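Local structure of Bd3460 (Bdellovibrio bacteriovorus, 5CEC) at residues 174-177 / 178-181; 130-134 / 135-139; 63-66 / 67-70. The protein binds the predatory endopeptidase Bd3459 through a stack of ankyrin repeats, probably acting as the immunity protein that shields the predator from its own enzyme. All blocks are in the same frame, centred on the assembly; numbering follows the deposited sequence.

Interaction 1 of 3, residues 174-177 / 178-181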
loop_
_atom_site.group_PDB
_atom_site.type_symbol
_atom_site.label_atom_id
_atom_site.label_comp_id
_atom_site.label_asym_id
_atom_site.label_seq_id
_atom_site.Cartn_x
_atom_site.Cartn_y
_atom_site.Cartn_z
ATOM N N TYR B 174 6.541 23.698 -2.190
ATOM C CA TYR B 174 5.627 22.594 -2.407
ATOM C C TYR B 174 4.633 22.334 -1.278
ATOM O O TYR B 174 3.885 21.340 -1.318
ATOM C CB TYR B 174 6.433 21.338 -2.687
ATOM C CG TYR B 174 7.422 21.488 -3.826
ATOM C CD1 TYR B 174 6.975 21.879 -5.097
ATOM C CD2 TYR B 174 8.775 21.284 -3.654
ATOM C CE1 TYR B 174 7.846 22.032 -6.151
ATOM C CE2 TYR B 174 9.659 21.400 -4.725
ATOM C CZ TYR B 174 9.187 21.807 -5.961
ATOM O OH TYR B 174 10.037 21.958 -7.003
ATOM N N GLY B 175 4.600 23.219 -0.282
ATOM C CA GLY B 175 3.742 23.064 0.871
ATOM C C GLY B 175 2.683 24.125 0.969
ATOM O O GLY B 175 2.348 24.807 -0.012
ATOM N N THR B 176 2.122 24.214 2.163
ATOM C CA THR B 176 0.970 25.047 2.427
ATOM C C THR B 176 1.276 26.156 3.415
ATOM O O THR B 176 2.288 26.112 4.113
ATOM C CB THR B 176 -0.134 24.225 3.073
ATOM O OG1 THR B 176 0.317 23.752 4.346
ATOM C CG2 THR B 176 -0.575 23.038 2.200
ATOM N N PRO B 177 0.356 27.147 3.522
ATOM C CA PRO B 177 0.519 28.158 4.550
ATOM C C PRO B 177 0.568 27.569 5.963
ATOM O O PRO B 177 1.347 28.040 6.799
ATOM C CB PRO B 177 -0.693 29.046 4.329
ATOM C CG PRO B 177 -0.868 29.017 2.849
ATOM C CD PRO B 177 -0.657 27.561 2.528
ATOM N N ALA B 178 -0.178 26.495 6.201
ATOM C CA ALA B 178 -0.136 25.838 7.507
ATOM C C ALA B 178 1.230 25.204 7.787
ATOM O O ALA B 178 1.693 25.221 8.915
ATOM C CB ALA B 178 -1.214 24.798 7.613
ATOM N N ASP B 179 1.884 24.667 6.759
ATOM C CA ASP B 179 3.230 24.115 6.900
ATOM C C ASP B 179 4.210 25.230 7.265
ATOM O O ASP B 179 5.101 25.030 8.107
ATOM C CB ASP B 179 3.751 23.506 5.612
ATOM C CG ASP B 179 3.078 22.226 5.181
ATOM O OD1 ASP B 179 2.581 21.444 6.035
ATOM O OD2 ASP B 179 3.113 21.995 3.935
ATOM N N ILE B 180 4.071 26.395 6.611
ATOM C CA ILE B 180 4.904 27.549 6.939
ATOM C C ILE B 180 4.718 27.926 8.415
ATOM O O ILE B 180 5.683 28.141 9.140
ATOM C CB ILE B 180 4.598 28.749 5.999
ATOM C CG1 ILE B 180 4.932 28.448 4.538
ATOM C CG2 ILE B 180 5.274 30.027 6.481
ATOM C CD1 ILE B 180 6.390 28.357 4.190
ATOM N N ASP B 181 3.467 27.987 8.866
ATOM C CA ASP B 181 3.211 28.336 10.255
ATOM C C ASP B 181 3.839 27.337 11.214
ATOM O O ASP B 181 4.346 27.747 12.239
ATOM C CB ASP B 181 1.692 28.402 10.510
ATOM C CG ASP B 181 1.012 29.626 9.873
ATOM O OD1 ASP B 181 1.673 30.600 9.482
ATOM O OD2 ASP B 181 -0.223 29.604 9.794
HETATM O O HOH W 1 1.475 30.933 6.604
#
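A capping box formed by Thr176 and Asp179 opens helix 177-185, just after the tight turn that joins it to helix 167-174 in a predicted ankyrin repeat. Thr176 is the N-cap: its OG1 accepts from Asp179 N at 3.0 Å, having been swung between its own backbone N and carbonyl carbon (chi1 64°), where it faces the first turn. The reciprocal bond runs from Thr176 N to Asp179 OD2, also 3.0 Å, and arrives from above the carboxylate, 43° out of its plane. That oxygen also lies 3.3 Å from CA of Gly175, the first residue past helix 167-174. Regular helical bonding follows, with Ile180 N to Thr176 O at 3.1 Å. Pro177 O accepts from Asp181 N at 3.0 Å, and a water donates both to this carbonyl and to Asp181 OD1, an oxygen salt-bridged to Lys219. Gly348 of the Bd3459 chain packs on both Thr176 and Asp179, placing the box at the interface. With its carboxylate at the positive end of a helix and gripped by a backbone N-H, Asp179 is probably stabilised as the anion.

Interaction 2 of 3, residues 130-134 / 135-139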
loop_
_atom_site.group_PDB
_atom_site.type_symbol
_atom_site.label_atom_id
_atom_site.label_comp_id
_atom_site.label_asym_id
_atom_site.label_seq_id
_atom_site.Cartn_x
_atom_site.Cartn_y
_atom_site.Cartn_z
ATOM N N GLU B 130 20.703 17.291 -3.129
ATOM C CA GLU B 130 20.443 18.441 -2.285
ATOM C C GLU B 130 21.072 18.327 -0.900
ATOM O O GLU B 130 21.253 19.345 -0.211
ATOM C CB GLU B 130 18.927 18.641 -2.072
ATOM C CG GLU B 130 18.053 18.655 -3.311
ATOM C CD GLU B 130 17.576 17.274 -3.743
ATOM O OE1 GLU B 130 18.005 16.240 -3.169
ATOM O OE2 GLU B 130 16.729 17.250 -4.648
ATOM N N GLY B 131 21.355 17.099 -0.457
ATOM C CA GLY B 131 21.816 16.883 0.917
ATOM C C GLY B 131 20.792 17.355 1.943
ATOM O O GLY B 131 21.132 17.952 2.965
ATOM N N ASP B 132 19.522 17.096 1.675
ATOM C CA ASP B 132 18.455 17.437 2.603
ATOM C C ASP B 132 18.729 16.805 3.971
ATOM O O ASP B 132 19.199 15.657 4.072
ATOM C CB ASP B 132 17.112 16.925 2.118
ATOM C CG ASP B 132 16.467 17.777 1.042
ATOM O OD1 ASP B 132 16.940 18.895 0.766
ATOM O OD2 ASP B 132 15.424 17.289 0.539
ATOM N N THR B 133 18.462 17.590 5.004
ATOM C CA THR B 133 18.481 17.035 6.348
ATOM C C THR B 133 17.303 16.099 6.557
ATOM O O THR B 133 16.266 16.225 5.900
ATOM C CB THR B 133 18.455 18.104 7.443
ATOM O OG1 THR B 133 17.209 18.805 7.366
ATOM C CG2 THR B 133 19.619 19.069 7.297
ATOM N N LEU B 134 17.454 15.167 7.479
ATOM C CA LEU B 134 16.326 14.326 7.916
ATOM C C LEU B 134 15.121 15.190 8.317
ATOM O O LEU B 134 13.967 14.882 7.969
ATOM C CB LEU B 134 16.727 13.444 9.089
ATOM C CG LEU B 134 15.739 12.355 9.469
ATOM C CD1 LEU B 134 15.857 11.194 8.478
ATOM C CD2 LEU B 134 15.992 11.860 10.879
ATOM N N PHE B 135 15.400 16.249 9.074
ATOM C CA PHE B 135 14.331 17.155 9.503
ATOM C C PHE B 135 13.558 17.707 8.317
ATOM O O PHE B 135 12.326 17.732 8.342
ATOM C CB PHE B 135 14.850 18.334 10.351
ATOM C CG PHE B 135 13.751 19.287 10.678
ATOM C CD1 PHE B 135 12.768 18.935 11.574
ATOM C CD2 PHE B 135 13.656 20.501 10.014
ATOM C CE1 PHE B 135 11.683 19.774 11.802
ATOM C CE2 PHE B 135 12.582 21.328 10.203
ATOM C CZ PHE B 135 11.595 20.976 11.116
ATOM N N MET B 136 14.272 18.172 7.295
ATOM C CA MET B 136 13.598 18.711 6.118
ATOM C C MET B 136 12.650 17.729 5.468
ATOM O O MET B 136 11.545 18.077 5.088
ATOM C CB MET B 136 14.620 19.195 5.079
ATOM C CG MET B 136 15.286 20.460 5.488
ATOM S SD MET B 136 16.683 20.896 4.440
ATOM C CE MET B 136 15.862 21.373 2.928
ATOM N N ARG B 137 13.092 16.504 5.324
ATOM C CA ARG B 137 12.297 15.490 4.688
ATOM C C ARG B 137 11.040 15.194 5.512
ATOM O O ARG B 137 9.922 15.084 4.979
ATOM C CB ARG B 137 13.134 14.230 4.414
ATOM C CG ARG B 137 12.402 13.157 3.621
ATOM C CD ARG B 137 11.878 13.606 2.264
ATOM N NE ARG B 137 12.920 14.306 1.503
ATOM C CZ ARG B 137 13.880 13.728 0.767
ATOM N NH1 ARG B 137 13.881 12.427 0.569
ATOM N NH2 ARG B 137 14.832 14.475 0.236
ATOM N N ALA B 138 11.207 15.040 6.824
ATOM C CA ALA B 138 10.047 14.865 7.723
ATOM C C ALA B 138 9.115 16.082 7.705
ATOM O O ALA B 138 7.898 15.937 7.692
ATOM C CB ALA B 138 10.529 14.583 9.129
ATOM N N ALA B 139 9.676 17.282 7.651
ATOM C CA ALA B 139 8.861 18.498 7.673
ATOM C C ALA B 139 7.918 18.592 6.522
ATOM O O ALA B 139 6.811 19.097 6.661
ATOM C CB ALA B 139 9.730 19.750 7.735
HETATM O O HOH W 2 16.610 13.846 -1.952
HETATM O O HOH W 3 12.946 17.094 1.851
#
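The Arg137 guanidinium meets Asp132 at its edge, where OD2 and a bridging water both lie in its plane; the other flat group, the Phe135 ring, carries Ala139 CB over one face, 4.0 Å above the plane and offset toward the rim. Both groups belong to the first turns of helix 134-141, where Thr133-Leu134-Phe135-Met136 occupies the place of the TPLH motif of ankyrin repeats. Carboxylate and guanidinium planes stand 78° apart, and the salt bridge has one prong: Arg137 NH2 donates to Asp132 OD2 at 2.9 Å, nearly straight at 162°, on the anti side of the carboxylate. The arginine chain bends at chi2 and chi3, which folds its end back over the loop and brings NE to the same water, 2.8 Å away, that donates to Asp132 OD2. Asp132 OD1 accepts from Asn161 ND2, so hydrogen bonds hold the carboxylate at both oxygens. Met136 CE packs against OD1 of Asp132 at 3.5 Å. Gln400 of the Bd3459 chain packs on the arginine. At the cap itself, Thr133 OG1 accepts from Met136 N at 3.0 Å. The same hydroxyl oxygen has Met136 CG beside it at only 3.2 Å, the thioether chain crossing the threonine at about a right angle.

Interaction 3 of 3, residues 63-66 / 67-70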
loop_
_atom_site.group_PDB
_atom_site.type_symbol
_atom_site.label_atom_id
_atom_site.label_comp_id
_atom_site.label_asym_id
_atom_site.label_seq_id
_atom_site.Cartn_x
_atom_site.Cartn_y
_atom_site.Cartn_z
ATOM N N GLY B 63 26.242 -1.745 1.174
ATOM C CA GLY B 63 26.335 -1.193 2.537
ATOM C C GLY B 63 25.131 -1.399 3.411
ATOM O O GLY B 63 25.030 -0.779 4.469
ATOM N N MET B 64 24.195 -2.246 2.981
ATOM C CA MET B 64 22.960 -2.470 3.736
ATOM C C MET B 64 23.158 -3.434 4.886
ATOM O O MET B 64 23.887 -4.437 4.780
ATOM C CB MET B 64 21.860 -3.020 2.825
ATOM C CG MET B 64 21.503 -2.117 1.654
ATOM S SD MET B 64 20.674 -0.604 2.163
ATOM C CE MET B 64 19.046 -1.221 2.591
ATOM N N THR B 65 22.436 -3.160 5.947
ATOM C CA THR B 65 22.282 -4.040 7.100
ATOM C C THR B 65 20.846 -4.557 7.174
ATOM O O THR B 65 19.940 -4.001 6.548
ATOM C CB THR B 65 22.509 -3.267 8.389
ATOM O OG1 THR B 65 21.551 -2.201 8.473
ATOM C CG2 THR B 65 23.933 -2.720 8.463
ATOM N N PRO B 66 20.614 -5.592 7.996
ATOM C CA PRO B 66 19.240 -6.001 8.291
ATOM C C PRO B 66 18.361 -4.858 8.763
ATOM O O PRO B 66 17.180 -4.773 8.368
ATOM C CB PRO B 66 19.424 -7.036 9.412
ATOM C CG PRO B 66 20.767 -7.620 9.132
ATOM C CD PRO B 66 21.605 -6.517 8.590
ATOM N N LEU B 67 18.877 -4.028 9.659
ATOM C CA LEU B 67 18.066 -2.942 10.195
ATOM C C LEU B 67 17.634 -1.973 9.101
ATOM O O LEU B 67 16.492 -1.492 9.113
ATOM C CB LEU B 67 18.835 -2.199 11.295
ATOM C CG LEU B 67 18.033 -1.123 12.018
ATOM C CD1 LEU B 67 16.905 -1.716 12.818
ATOM C CD2 LEU B 67 18.923 -0.254 12.871
ATOM N N MET B 68 18.546 -1.627 8.196
ATOM C CA MET B 68 18.183 -0.740 7.076
ATOM C C MET B 68 17.087 -1.346 6.226
ATOM O O MET B 68 16.174 -0.632 5.813
ATOM C CB MET B 68 19.385 -0.426 6.201
ATOM C CG MET B 68 20.438 0.462 6.832
ATOM S SD MET B 68 21.908 0.357 5.791
ATOM C CE MET B 68 23.153 0.836 6.966
ATOM N N ASN B 69 17.207 -2.629 5.925
ATOM C CA ASN B 69 16.181 -3.324 5.186
ATOM C C ASN B 69 14.830 -3.299 5.884
ATOM O O ASN B 69 13.815 -3.025 5.246
ATOM C CB ASN B 69 16.624 -4.766 4.934
ATOM C CG ASN B 69 17.508 -4.906 3.727
ATOM O OD1 ASN B 69 17.020 -4.929 2.613
ATOM N ND2 ASN B 69 18.813 -5.014 3.938
ATOM N N ALA B 70 14.798 -3.585 7.190
ATOM C CA ALA B 70 13.549 -3.579 7.941
ATOM C C ALA B 70 12.937 -2.179 7.973
ATOM O O ALA B 70 11.722 -2.023 7.882
ATOM C CB ALA B 70 13.784 -4.073 9.350
#
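Thr65 and Met68 close tightly around the N-terminus of helix 66-72, in the Thr65-Pro66-Leu67-Met68 version of the ankyrin TPLH motif. Thr65 OG1, at the N-cap, accepts from Met68 N at 3.1 Å with a fairly straight 166° bond. With CG lying anti to the carbonyl carbon (chi1 -70°) and an extended chain beyond it, Met68 runs back past the cap, and its SD takes a weak hydrogen bond from Thr65 N at 3.6 Å, completing a capping box with sulfur as the return acceptor. Thr65 O is gripped twice by one residue: Asn69 N binds it at 3.1 Å, while Asn69 ND2 donates at 3.0 Å from 54° above the carbonyl plane, a pairing that limits rotation of the amide. Met64, its chain bent twice, adds apolar packing without directional bonds, its CE 3.7 Å from Met68 CB. The looser side is at the partly exposed Gly63: Met68 CE lies 3.5 Å from Gly63 O, which accepts from Gln59. Arg392 of the Bd3459 chain packs on Met64. Around the turn, Pro66 and Asn69 lie against helix 31-39, Pro66 and Ala70 against helix 76-84, and Met64, Leu67 and Met68 against helix 99-105.

In the fold
Along the chain the order is interaction 3, then interaction 2, then interaction 1, each a threonine-capped helix start in an ankyrin stack of helices and loops, without strands. Centres of interactions 3 and 2 are 20 Å apart and those of 2 and 1 are 15 Å apart, while 3 and 1, on opposite sides of the chain's centre, are separated by 33 Å. None touches another, but helices link them: helix 99-105 packs on both 63-70 and 130-139, and helix 167-174 on both 130-139 and 178-181. Residues of all three contacts also meet Bd3459, consistent with a binding surface spread along the length of the stack.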